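PDB 2WAD: penicillin-binding protein 2B from Streptococcus pneumoniae, which probably forms the peptide cross-links between adjacent glycan strands of cell-wall peptidoglycan as a penicillin-binding transpeptidase of the elongasome. Local coordinates for residues A[231-236]-A[373-378]; A[343-348]-A[647-652]; A[380-385]-A[523-528]; A[482-487]-A[572-577]; A[530-535]-A[633-638]. All coordinates share one frame; numbering follows the deposited sequence.

Contact 1: residues A[231-236]-A[373-378]; sequences SSIVGS and DSLGTV
Leu375 lies to one face of the Ser232 peptide group, with Leu375 CD1 3.6 Å from Ser232 O. Leu375 belongs to a type I beta turn, from Asp373 to Gly376, that leads into helix 376-379 of the transpeptidase domain. Ser232 and Ile233 sit on the short, weakly bonded helix 231-234 in the dimerisation domain, so two parts of the molecule far apart in sequence meet here. The two branches of Leu375 divide the work. CD1 takes the carbonyl, while CD2 packs on Ile233 CG1 at 3.7 Å, the two side chains running alongside one another and pointing opposite ways. With chi1 at -75°, CG1 of Ile233 points away from its carbonyl carbon, and CD1 continues to Ser374 CB at 3.8 Å. Branched aliphatic residues suit this partly buried seam; Leu268 and Met358 also touch Ile233, and Tyr267 touches Leu375. The serines serve its wetter border, where small hydroxyls can share water. One water takes the backbone N of Ser374 as donor and also bonds Ser232 OG. Just past the turn, Thr377 gives both its backbone N and its hydroxyl to Ser374 O, which ties the helix start together. A second water joins the two serines, 2.6 Å from Ser232 OG and, by a weak bond, 3.0 Å from Ser374 OG.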
# COMPACT_ATOMS: atom_id res chain seq x y z
N SER A 231 3.63 2.30 10.93
CA SER A 231 4.87 1.71 10.44
C SER A 231 4.69 0.71 9.30
O SER A 231 5.45 0.72 8.34
CB SER A 231 5.74 1.13 11.57
OG SER A 231 5.14 -0.03 12.12
N SER A 232 3.68 -0.15 9.38
CA SER A 232 3.45 -1.13 8.31
C SER A 232 3.22 -0.49 6.94
O SER A 232 3.53 -1.09 5.90
CB SER A 232 2.25 -2.02 8.67
OG SER A 232 1.13 -1.23 9.05
N ILE A 233 2.68 0.72 6.93
CA ILE A 233 2.27 1.39 5.72
C ILE A 233 3.39 2.24 5.13
O ILE A 233 3.37 2.57 3.94
CB ILE A 233 1.01 2.20 6.02
CG1 ILE A 233 -0.20 1.26 6.15
CG2 ILE A 233 0.78 3.28 4.98
CD1 ILE A 233 -1.39 1.88 6.86
N VAL A 234 4.39 2.57 5.95
CA VAL A 234 5.51 3.37 5.50
C VAL A 234 6.31 2.65 4.41
O VAL A 234 6.59 3.25 3.38
CB VAL A 234 6.45 3.82 6.65
CG1 VAL A 234 7.77 4.36 6.11
CG2 VAL A 234 5.78 4.85 7.56
N GLY A 235 6.69 1.40 4.65
CA GLY A 235 7.43 0.58 3.70
C GLY A 235 8.90 0.52 4.04
O GLY A 235 9.34 1.06 5.05
N SER A 236 9.69 -0.14 3.19
CA SER A 236 11.14 -0.19 3.43
C SER A 236 11.95 0.44 2.30
O SER A 236 11.44 0.70 1.21
CB SER A 236 11.59 -1.64 3.67
OG SER A 236 11.05 -2.48 2.67
N ASP A 373 -3.07 -5.25 11.54
CA ASP A 373 -3.12 -5.63 10.14
C ASP A 373 -3.68 -4.52 9.26
O ASP A 373 -4.58 -4.77 8.46
CB ASP A 373 -3.93 -6.92 9.98
CG ASP A 373 -3.80 -7.52 8.58
OD1 ASP A 373 -2.81 -7.20 7.89
OD2 ASP A 373 -4.70 -8.30 8.16
N SER A 374 -3.15 -3.32 9.42
CA SER A 374 -3.60 -2.16 8.65
C SER A 374 -3.63 -2.42 7.15
O SER A 374 -4.54 -1.96 6.48
CB SER A 374 -2.68 -0.98 8.93
OG SER A 374 -2.65 -0.76 10.33
N LEU A 375 -2.63 -3.13 6.62
CA LEU A 375 -2.56 -3.42 5.18
C LEU A 375 -3.67 -4.36 4.76
O LEU A 375 -3.98 -4.45 3.58
CB LEU A 375 -1.21 -4.02 4.78
CG LEU A 375 -0.05 -3.03 4.99
CD1 LEU A 375 1.28 -3.73 4.81
CD2 LEU A 375 -0.17 -1.78 4.10
N GLY A 376 -4.31 -5.03 5.72
CA GLY A 376 -5.48 -5.86 5.40
C GLY A 376 -6.58 -5.09 4.68
O GLY A 376 -7.35 -5.67 3.90
N THR A 377 -6.62 -3.79 4.92
CA THR A 377 -7.64 -2.93 4.35
C THR A 377 -7.55 -2.87 2.83
O THR A 377 -8.55 -2.64 2.19
CB THR A 377 -7.57 -1.50 4.92
OG1 THR A 377 -6.26 -0.96 4.71
CG2 THR A 377 -7.90 -1.47 6.42
N VAL A 378 -6.35 -3.03 2.28
CA VAL A 378 -6.13 -2.98 0.84
C VAL A 378 -5.74 -4.34 0.27
O VAL A 378 -5.68 -4.50 -0.95
CB VAL A 378 -5.06 -1.94 0.42
CG1 VAL A 378 -5.52 -0.49 0.66
CG2 VAL A 378 -3.71 -2.22 1.12
O HOH W 1 -0.24 -3.10 10.83
O HOH W 2 -0.30 0.90 9.49

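Contact 2: residues A[343-348]-A[647-652]; sequences VYAVAL and VAVVFP
This is an antiparallel strand pairing in the middle of the transpeptidase domain's main sheet, where strand 342-348 meets strand 645-650. The axes of the two short strand segments come within 4.7 Å, at 173°. Two hydrogen-bonded pairs carry the ladder. Tyr344 and Val650 exchange both backbone bonds, Tyr344 N to Val650 O at 3.0 Å and Val650 N to Tyr344 O at 2.8 Å; Val346 and Ala648 do the same. Between and beyond them, Ala345 with Val649 and Ala347 with Val647 are non-hydrogen-bonded pairs. Small alanines and beta-branched valines keep both faces close to the helices. Tyr344, Val346 and Val650 face helix 525-536, whereas Ala345, Val647 and Val649 face helix 661-676. At the end of the ladder Val343 CB stands over one face of the Phe651 ring, a CH-pi contact 4.2 Å from the centroid, and Val343 CG2 reaches Phe651 CD2 at 3.6 Å. Phe651 CG lies anti to its backbone N (chi1 -162°), which turns the ring toward the valine. Tyr344 OH is hydrogen-bonded to Asp373 OD2. An antiparallel sheet covered by helices on both faces is the core of the fold that penicillin-binding transpeptidases share with serine beta-lactamases.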
# COMPACT_ATOMS: atom_id res chain seq x y z
N VAL A 343 -11.09 -7.86 12.21
CA VAL A 343 -12.05 -6.78 12.00
C VAL A 343 -11.27 -5.63 11.37
O VAL A 343 -10.09 -5.45 11.70
CB VAL A 343 -12.74 -6.38 13.34
CG1 VAL A 343 -11.69 -5.91 14.32
CG2 VAL A 343 -13.81 -5.26 13.12
N TYR A 344 -11.89 -4.90 10.44
CA TYR A 344 -11.20 -3.89 9.64
C TYR A 344 -12.11 -2.66 9.50
O TYR A 344 -13.32 -2.81 9.43
CB TYR A 344 -10.86 -4.47 8.24
CG TYR A 344 -9.87 -5.61 8.37
CD1 TYR A 344 -8.50 -5.38 8.27
CD2 TYR A 344 -10.30 -6.89 8.66
CE1 TYR A 344 -7.58 -6.40 8.44
CE2 TYR A 344 -9.39 -7.92 8.86
CZ TYR A 344 -8.03 -7.67 8.75
OH TYR A 344 -7.13 -8.69 8.95
N ALA A 345 -11.51 -1.47 9.46
CA ALA A 345 -12.24 -0.23 9.32
C ALA A 345 -11.37 0.71 8.52
O ALA A 345 -10.17 0.77 8.75
CB ALA A 345 -12.54 0.41 10.68
N VAL A 346 -11.99 1.46 7.62
CA VAL A 346 -11.31 2.47 6.83
C VAL A 346 -12.25 3.66 6.87
O VAL A 346 -13.46 3.53 6.62
CB VAL A 346 -11.12 2.04 5.32
CG1 VAL A 346 -10.64 3.23 4.46
CG2 VAL A 346 -10.12 0.92 5.18
N ALA A 347 -11.70 4.81 7.22
CA ALA A 347 -12.45 6.06 7.22
C ALA A 347 -11.84 6.97 6.16
O ALA A 347 -10.61 7.13 6.11
CB ALA A 347 -12.32 6.76 8.62
N LEU A 348 -12.70 7.62 5.37
CA LEU A 348 -12.25 8.55 4.32
C LEU A 348 -12.98 9.89 4.41
O LEU A 348 -14.13 9.93 4.85
CB LEU A 348 -12.58 7.96 2.94
CG LEU A 348 -12.04 6.58 2.55
CD1 LEU A 348 -12.50 6.18 1.14
CD2 LEU A 348 -10.53 6.53 2.64
N VAL A 647 -17.32 5.90 6.38
CA VAL A 647 -16.59 4.82 7.04
C VAL A 647 -17.14 3.44 6.64
O VAL A 647 -18.35 3.30 6.48
CB VAL A 647 -16.62 4.98 8.58
CG1 VAL A 647 -18.06 4.88 9.10
CG2 VAL A 647 -15.74 3.90 9.25
N ALA A 648 -16.26 2.45 6.48
CA ALA A 648 -16.65 1.07 6.28
C ALA A 648 -16.09 0.21 7.38
O ALA A 648 -14.91 0.29 7.72
CB ALA A 648 -16.10 0.52 4.95
N VAL A 649 -16.92 -0.71 7.85
CA VAL A 649 -16.50 -1.59 8.92
C VAL A 649 -16.80 -2.99 8.45
O VAL A 649 -17.90 -3.26 7.99
CB VAL A 649 -17.23 -1.31 10.27
CG1 VAL A 649 -16.92 -2.45 11.26
CG2 VAL A 649 -16.81 0.07 10.82
N VAL A 650 -15.79 -3.86 8.52
CA VAL A 650 -15.91 -5.20 7.97
C VAL A 650 -15.56 -6.15 9.09
O VAL A 650 -14.45 -6.13 9.60
CB VAL A 650 -14.95 -5.40 6.75
CG1 VAL A 650 -15.03 -6.83 6.24
CG2 VAL A 650 -15.31 -4.38 5.61
N PHE A 651 -16.52 -6.97 9.50
CA PHE A 651 -16.35 -7.84 10.66
C PHE A 651 -16.94 -9.18 10.26
O PHE A 651 -18.11 -9.44 10.49
CB PHE A 651 -17.16 -7.29 11.85
CG PHE A 651 -16.73 -7.84 13.19
CD1 PHE A 651 -16.36 -9.16 13.32
CD2 PHE A 651 -16.70 -7.03 14.33
CE1 PHE A 651 -15.95 -9.68 14.54
CE2 PHE A 651 -16.30 -7.54 15.57
CZ PHE A 651 -15.94 -8.88 15.67
N PRO A 652 -16.12 -10.04 9.63
CA PRO A 652 -16.66 -11.25 9.02
C PRO A 652 -16.91 -12.40 10.01
O PRO A 652 -16.25 -12.51 11.03
CB PRO A 652 -15.56 -11.64 8.03
CG PRO A 652 -14.31 -10.97 8.55
CD PRO A 652 -14.70 -9.80 9.33

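Contact 3: residues A[380-385]-A[523-528]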
# COMPACT_ATOMS: atom_id res chain seq x y z
N ASN A 380 -6.85 -7.80 1.68
CA ASN A 380 -7.69 -8.96 1.94
C ASN A 380 -9.14 -8.71 1.57
O ASN A 380 -9.59 -7.58 1.58
CB ASN A 380 -7.60 -9.37 3.41
CG ASN A 380 -6.21 -9.85 3.78
OD1 ASN A 380 -5.74 -10.88 3.28
ND2 ASN A 380 -5.54 -9.12 4.64
N VAL A 381 -9.86 -9.78 1.24
CA VAL A 381 -11.19 -9.60 0.67
C VAL A 381 -12.23 -10.36 1.49
O VAL A 381 -11.90 -11.36 2.11
CB VAL A 381 -11.23 -10.03 -0.83
CG1 VAL A 381 -10.19 -9.24 -1.64
CG2 VAL A 381 -10.99 -11.52 -0.97
N PHE A 382 -13.47 -9.87 1.48
CA PHE A 382 -14.53 -10.37 2.36
C PHE A 382 -15.86 -10.31 1.64
O PHE A 382 -16.07 -9.41 0.81
CB PHE A 382 -14.60 -9.53 3.65
CG PHE A 382 -13.27 -9.36 4.33
CD1 PHE A 382 -12.82 -10.28 5.27
CD2 PHE A 382 -12.45 -8.29 4.00
CE1 PHE A 382 -11.58 -10.13 5.88
CE2 PHE A 382 -11.20 -8.13 4.61
CZ PHE A 382 -10.77 -9.04 5.54
N VAL A 383 -16.76 -11.24 1.95
CA VAL A 383 -18.13 -11.13 1.47
C VAL A 383 -18.72 -9.88 2.10
O VAL A 383 -18.60 -9.67 3.29
CB VAL A 383 -19.05 -12.36 1.70
CG1 VAL A 383 -18.35 -13.70 1.56
CG2 VAL A 383 -19.84 -12.25 2.98
N PRO A 384 -19.32 -9.01 1.29
CA PRO A 384 -19.69 -7.69 1.81
C PRO A 384 -21.08 -7.67 2.45
O PRO A 384 -21.33 -6.82 3.29
CB PRO A 384 -19.63 -6.82 0.57
CG PRO A 384 -20.02 -7.79 -0.55
CD PRO A 384 -19.48 -9.13 -0.16
N GLY A 385 -21.94 -8.61 2.08
CA GLY A 385 -23.31 -8.67 2.57
C GLY A 385 -24.14 -7.47 2.16
O GLY A 385 -23.86 -6.82 1.14
N TYR A 523 -14.87 -8.18 -1.59
CA TYR A 523 -14.26 -6.87 -1.75
C TYR A 523 -13.35 -6.55 -0.55
O TYR A 523 -13.51 -7.15 0.53
CB TYR A 523 -15.37 -5.82 -1.82
CG TYR A 523 -16.40 -6.05 -2.91
CD1 TYR A 523 -16.03 -6.36 -4.23
CD2 TYR A 523 -17.74 -5.98 -2.62
CE1 TYR A 523 -16.98 -6.56 -5.23
CE2 TYR A 523 -18.70 -6.20 -3.60
CZ TYR A 523 -18.31 -6.46 -4.90
OH TYR A 523 -19.31 -6.66 -5.83
N THR A 524 -12.41 -5.63 -0.74
CA THR A 524 -11.55 -5.17 0.35
C THR A 524 -12.24 -4.07 1.17
O THR A 524 -13.19 -3.45 0.72
CB THR A 524 -10.26 -4.53 -0.18
OG1 THR A 524 -10.60 -3.30 -0.81
CG2 THR A 524 -9.53 -5.43 -1.18
N PRO A 525 -11.76 -3.82 2.39
CA PRO A 525 -12.37 -2.76 3.20
C PRO A 525 -12.18 -1.38 2.56
O PRO A 525 -13.06 -0.53 2.70
CB PRO A 525 -11.67 -2.89 4.57
CG PRO A 525 -11.23 -4.34 4.64
CD PRO A 525 -10.93 -4.75 3.19
N MET A 526 -11.08 -1.14 1.84
CA MET A 526 -10.87 0.13 1.15
C MET A 526 -11.92 0.34 0.06
O MET A 526 -12.48 1.44 -0.07
CB MET A 526 -9.43 0.23 0.62
CG MET A 526 -9.06 1.53 -0.08
SD MET A 526 -9.04 2.94 1.08
CE MET A 526 -7.75 2.41 2.19
N GLN A 527 -12.22 -0.71 -0.71
CA GLN A 527 -13.29 -0.64 -1.74
C GLN A 527 -14.65 -0.30 -1.11
O GLN A 527 -15.44 0.49 -1.67
CB GLN A 527 -13.38 -1.97 -2.52
CG GLN A 527 -12.18 -2.26 -3.48
CD GLN A 527 -12.29 -3.61 -4.15
OE1 GLN A 527 -12.40 -4.62 -3.48
NE2 GLN A 527 -12.24 -3.64 -5.48
N LEU A 528 -14.94 -0.92 0.03
CA LEU A 528 -16.23 -0.67 0.71
C LEU A 528 -16.30 0.74 1.31
O LEU A 528 -17.36 1.33 1.31
CB LEU A 528 -16.55 -1.76 1.77
CG LEU A 528 -16.82 -3.14 1.13
CD1 LEU A 528 -16.58 -4.28 2.14
CD2 LEU A 528 -18.25 -3.18 0.68
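Pro384 lies at a slant against the Tyr523 ring, with Pro384 CG 3.6 Å from Tyr523 CD2. Pro384 CB continues to Leu528 CD2 at 3.9 Å, so the proline touches both the Tyr523 ring and Leu528. Phe382 is turned differently: Pro525 CD comes up to the edge of its ring, in the ring plane, 3.7 Å from Phe382 CE2. With Phe382 CG anti to the carbonyl carbon (chi1 -50°), the ring swings back toward Pro525 and Val650, where it also meets the Tyr344 ring. Prolines suit both places, being rigid and apolar, and Pro525 also fits the first turn of a helix, where a backbone N-H is not needed. Between these pairs the backbones form a single antiparallel bridge. Phe382 N donates to Tyr523 O at 2.9 Å, from above the carbonyl plane, and Tyr523 N donates to Phe382 O at 3.0 Å. Helix 525-536 then begins with a capping box. Thr524 OG1 accepts from Gln527 N, while Gln527 OE1 uses an in-plane lone pair for Thr524 N at 2.9 Å. Gln527 NE2 is satisfied by Ser489 O and Thr500 O. The chemistry thus pairs apolar burial with hydrogen bonding: apolar contacts and two backbone bonds join the loop just before Ser386, the inferred acyl-ester residue, to the capped start of helix 525-536.

Contact 4: residues A[482-487]-A[572-577]; sequences FGEYGL and NKVNIS
An extended chain (chi2 -176°) brings the Glu484 carboxylate up to Asn575, where OE2 lies 3.1 Å from Asn575 N. The donor meets the syn side of the carboxylate but lies somewhat out of its plane. Asn572 has CG set between its backbone N and carbonyl carbon (chi1 60°), which turns ND2 to Glu484 O at 3.1 Å. That bond is almost straight, 178° at the hydrogen, lies in the amide plane and uses a carbonyl lone pair at the end of helix 471-484. An amide suits the place, since Asn572 OD1 serves Arg541 at the same time. One water binds Glu484 OE2 at 2.6 Å, Asn572 ND2 and Lys573 O, bridging the polar side. On the apolar side Val574 CG2 sits over one face of the Tyr485 ring, a CH-pi contact 4.0 Å from the centroid, while Val574 CG1 packs 3.7 Å from Tyr485 OH. That hydroxyl bonds Ser394. Gly486, with positive phi, closes the helix in a Schellman motif. The carboxylate of Glu398 is close to Glu484 OE1 and could raise the pKa of one of them. Tyr485 fits among helices 389-398, 525-536 and 578-593, and Val574 touches Thr534 of the second.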
# COMPACT_ATOMS: atom_id res chain seq x y z
N PHE A 482 -21.47 -1.96 -9.88
CA PHE A 482 -20.61 -2.17 -8.71
C PHE A 482 -19.23 -1.50 -8.86
O PHE A 482 -18.80 -0.75 -7.97
CB PHE A 482 -20.45 -3.68 -8.45
CG PHE A 482 -21.69 -4.35 -7.89
CD1 PHE A 482 -22.72 -3.62 -7.32
CD2 PHE A 482 -21.82 -5.73 -7.92
CE1 PHE A 482 -23.85 -4.24 -6.81
CE2 PHE A 482 -22.93 -6.36 -7.37
CZ PHE A 482 -23.97 -5.62 -6.82
N GLY A 483 -18.55 -1.74 -9.98
CA GLY A 483 -17.29 -1.07 -10.31
C GLY A 483 -17.34 0.45 -10.31
O GLY A 483 -16.36 1.11 -9.92
N GLU A 484 -18.48 1.04 -10.68
CA GLU A 484 -18.64 2.50 -10.57
C GLU A 484 -18.49 3.03 -9.14
O GLU A 484 -18.26 4.23 -8.94
CB GLU A 484 -20.00 2.94 -11.09
CG GLU A 484 -20.17 2.82 -12.61
CD GLU A 484 -21.52 3.38 -13.03
OE1 GLU A 484 -22.52 2.66 -12.94
OE2 GLU A 484 -21.59 4.55 -13.42
N TYR A 485 -18.63 2.15 -8.15
CA TYR A 485 -18.58 2.55 -6.75
C TYR A 485 -17.31 2.04 -6.14
O TYR A 485 -17.04 2.23 -4.93
CB TYR A 485 -19.77 2.01 -5.98
CG TYR A 485 -21.07 2.75 -6.17
CD1 TYR A 485 -21.37 3.87 -5.41
CD2 TYR A 485 -22.06 2.24 -7.01
CE1 TYR A 485 -22.61 4.53 -5.57
CE2 TYR A 485 -23.29 2.87 -7.14
CZ TYR A 485 -23.57 4.01 -6.42
OH TYR A 485 -24.80 4.64 -6.58
N GLY A 486 -16.51 1.39 -6.98
CA GLY A 486 -15.24 0.82 -6.55
C GLY A 486 -15.36 -0.59 -6.00
O GLY A 486 -14.42 -1.16 -5.44
N LEU A 487 -16.54 -1.17 -6.13
CA LEU A 487 -16.74 -2.55 -5.67
C LEU A 487 -16.33 -3.52 -6.80
O LEU A 487 -17.09 -3.73 -7.74
CB LEU A 487 -18.22 -2.74 -5.30
CG LEU A 487 -18.77 -1.78 -4.22
CD1 LEU A 487 -20.25 -1.91 -4.03
CD2 LEU A 487 -18.04 -2.02 -2.90
N ASN A 572 -14.69 8.76 -11.82
CA ASN A 572 -15.90 8.64 -12.63
C ASN A 572 -17.07 9.25 -11.88
O ASN A 572 -16.94 9.58 -10.69
CB ASN A 572 -16.21 7.18 -12.94
CG ASN A 572 -16.45 6.35 -11.69
OD1 ASN A 572 -15.50 6.03 -10.98
ND2 ASN A 572 -17.70 5.98 -11.43
N LYS A 573 -18.20 9.39 -12.56
CA LYS A 573 -19.44 9.84 -11.93
C LYS A 573 -20.44 8.73 -12.14
O LYS A 573 -20.66 8.37 -13.28
CB LYS A 573 -19.99 11.10 -12.61
CG LYS A 573 -21.05 11.79 -11.79
CD LYS A 573 -21.74 12.92 -12.53
CE LYS A 573 -22.69 13.68 -11.62
NZ LYS A 573 -23.59 12.72 -10.94
N VAL A 574 -21.04 8.21 -11.07
CA VAL A 574 -22.06 7.17 -11.18
C VAL A 574 -23.22 7.66 -12.06
O VAL A 574 -23.72 8.77 -11.89
CB VAL A 574 -22.61 6.72 -9.78
CG1 VAL A 574 -23.70 5.62 -9.94
CG2 VAL A 574 -21.44 6.25 -8.85
N ASN A 575 -23.67 6.79 -12.97
CA ASN A 575 -24.64 7.14 -14.02
C ASN A 575 -26.10 7.09 -13.58
O ASN A 575 -26.94 6.41 -14.21
CB ASN A 575 -24.42 6.28 -15.27
CG ASN A 575 -25.22 6.79 -16.46
OD1 ASN A 575 -25.47 7.99 -16.56
ND2 ASN A 575 -25.66 5.89 -17.34
N ILE A 576 -26.42 7.78 -12.50
CA ILE A 576 -27.82 7.84 -12.09
C ILE A 576 -28.15 9.31 -11.87
O ILE A 576 -27.26 10.10 -11.58
CB ILE A 576 -28.09 7.10 -10.77
CG1 ILE A 576 -27.17 7.62 -9.64
CG2 ILE A 576 -27.97 5.62 -10.99
CD1 ILE A 576 -27.36 6.88 -8.30
N SER A 577 -29.42 9.66 -11.98
CA SER A 577 -29.84 11.06 -11.89
C SER A 577 -29.63 11.60 -10.48
O SER A 577 -29.46 10.84 -9.52
CB SER A 577 -31.31 11.19 -12.27
OG SER A 577 -32.10 10.49 -11.32
O HOH W 3 -19.28 5.67 -13.72

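Contact 5: residues A[530-535]-A[633-638]; sequences QYVATI and NAVAYA
Val532 and Val635 meet at the centre, their CB atoms 3.7 Å apart, the two side chains lying flank to flank but directed oppositely. Val532 CG1 stays by Val635 CB, while CG2, anti to the backbone N, reaches the edge of the Tyr637 ring in its plane, 3.8 Å from Tyr637 CD2, and lies equally near Ala636 O. One turn further along the helix, Ile535 CG2 approaches Tyr637 CE2 at 4.1 Å, the two side chains lying about at right angles. The side-chain contacts are apolar, and short branched residues suit them because they bring helix and strand together, with the axes of the two segments 8.1 Å apart at a crossing angle of -36°. Further out, the helix is steadied by Tyr531 OH, bonded to Val387 O, and by Gln530, whose amide bonds Leu542 O, Thr491 O and Arg541. Backbone bonds join Ala634 and Ala636 to strand 645-650, and Val635 and Tyr637 to Lys615 and Ser613. Asn633, just before the strand, joins Pro384 O to Phe651 N. The side chain of Val635 lies about 9 Å from that of Ser386, the inferred acyl-ester serine, and touches residues of the probable active-site set that includes the SxxK pair. A buried helix against the sheet beside a probable KTG strand is the arrangement of the penicillin-recognising transpeptidase fold.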
# COMPACT_ATOMS: atom_id res chain seq x y z
N GLN A 530 -14.73 3.36 -0.20
CA GLN A 530 -14.83 4.25 -1.37
C GLN A 530 -16.28 4.21 -1.85
O GLN A 530 -16.80 5.20 -2.33
CB GLN A 530 -13.95 3.77 -2.53
CG GLN A 530 -13.96 4.69 -3.78
CD GLN A 530 -12.94 4.24 -4.81
OE1 GLN A 530 -12.91 3.07 -5.19
NE2 GLN A 530 -12.03 5.14 -5.19
N TYR A 531 -16.93 3.06 -1.71
CA TYR A 531 -18.32 2.92 -2.16
C TYR A 531 -19.23 3.86 -1.35
O TYR A 531 -19.95 4.70 -1.92
CB TYR A 531 -18.74 1.44 -2.10
CG TYR A 531 -20.21 1.15 -1.85
CD1 TYR A 531 -21.18 1.59 -2.74
CD2 TYR A 531 -20.62 0.37 -0.77
CE1 TYR A 531 -22.52 1.31 -2.56
CE2 TYR A 531 -21.97 0.07 -0.57
CZ TYR A 531 -22.90 0.54 -1.48
OH TYR A 531 -24.25 0.29 -1.32
N VAL A 532 -19.18 3.78 -0.03
CA VAL A 532 -20.04 4.67 0.75
C VAL A 532 -19.61 6.14 0.61
O VAL A 532 -20.48 7.03 0.64
CB VAL A 532 -20.21 4.28 2.24
CG1 VAL A 532 -18.84 4.33 2.97
CG2 VAL A 532 -21.18 5.24 2.90
N ALA A 533 -18.31 6.39 0.42
CA ALA A 533 -17.82 7.78 0.22
C ALA A 533 -18.34 8.38 -1.08
O ALA A 533 -18.63 9.58 -1.15
CB ALA A 533 -16.29 7.86 0.24
N THR A 534 -18.47 7.53 -2.10
CA THR A 534 -19.02 7.92 -3.41
C THR A 534 -20.48 8.35 -3.29
O THR A 534 -20.89 9.38 -3.84
CB THR A 534 -18.87 6.75 -4.43
OG1 THR A 534 -17.48 6.45 -4.63
CG2 THR A 534 -19.51 7.10 -5.77
N ILE A 535 -21.27 7.56 -2.58
CA ILE A 535 -22.62 7.97 -2.21
C ILE A 535 -22.62 9.31 -1.47
O ILE A 535 -23.39 10.23 -1.78
CB ILE A 535 -23.33 6.89 -1.36
CG1 ILE A 535 -23.51 5.62 -2.20
CG2 ILE A 535 -24.69 7.44 -0.89
CD1 ILE A 535 -24.02 4.38 -1.46
N ASN A 633 -21.25 -6.41 8.72
CA ASN A 633 -20.55 -5.27 8.13
C ASN A 633 -21.41 -4.01 8.21
O ASN A 633 -22.62 -4.10 8.39
CB ASN A 633 -20.22 -5.59 6.67
CG ASN A 633 -19.34 -6.82 6.51
OD1 ASN A 633 -18.57 -7.20 7.42
ND2 ASN A 633 -19.47 -7.48 5.36
N ALA A 634 -20.83 -2.83 8.04
CA ALA A 634 -21.63 -1.60 8.08
C ALA A 634 -20.88 -0.52 7.31
O ALA A 634 -19.67 -0.49 7.32
CB ALA A 634 -21.84 -1.15 9.55
N VAL A 635 -21.62 0.36 6.64
CA VAL A 635 -21.06 1.57 6.03
C VAL A 635 -21.88 2.77 6.52
O VAL A 635 -23.07 2.63 6.79
CB VAL A 635 -21.06 1.49 4.47
CG1 VAL A 635 -20.20 0.35 3.97
CG2 VAL A 635 -22.48 1.32 3.92
N ALA A 636 -21.27 3.94 6.64
CA ALA A 636 -21.96 5.13 7.16
C ALA A 636 -21.25 6.39 6.69
O ALA A 636 -20.06 6.37 6.39
CB ALA A 636 -21.96 5.09 8.71
N TYR A 637 -21.97 7.51 6.67
CA TYR A 637 -21.33 8.83 6.54
C TYR A 637 -22.02 9.87 7.42
O TYR A 637 -23.11 9.62 7.95
CB TYR A 637 -21.30 9.30 5.09
CG TYR A 637 -22.66 9.40 4.43
CD1 TYR A 637 -23.46 10.52 4.60
CD2 TYR A 637 -23.16 8.35 3.67
CE1 TYR A 637 -24.74 10.60 4.00
CE2 TYR A 637 -24.40 8.42 3.05
CZ TYR A 637 -25.19 9.54 3.23
OH TYR A 637 -26.43 9.57 2.63
N ALA A 638 -21.39 11.03 7.58
CA ALA A 638 -21.85 12.07 8.50
C ALA A 638 -21.00 13.32 8.34
O ALA A 638 -19.84 13.26 7.94
CB ALA A 638 -21.76 11.57 9.97

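Overall arrangement
Contact 1 is the first to open along the chain. It closes a loop from 231-236 to 373-378 and ties the dimerisation domain to the transpeptidase domain. Contact 2 opens inside that loop and closes at 647-652, so the two cross. The other three lie inside the span of contact 2 and follow contact 1 in series. Contact 3 joins the loop before the active-site helix to the start of helix 525-536. Contact 4 opens within it and crosses it, joining the end of helix 471-484 to the segment after strand 570-573. Contact 5 crosses contact 4, follows contact 3 and joins helix 525-536 to strand 634-638, in the sheet of contact 2.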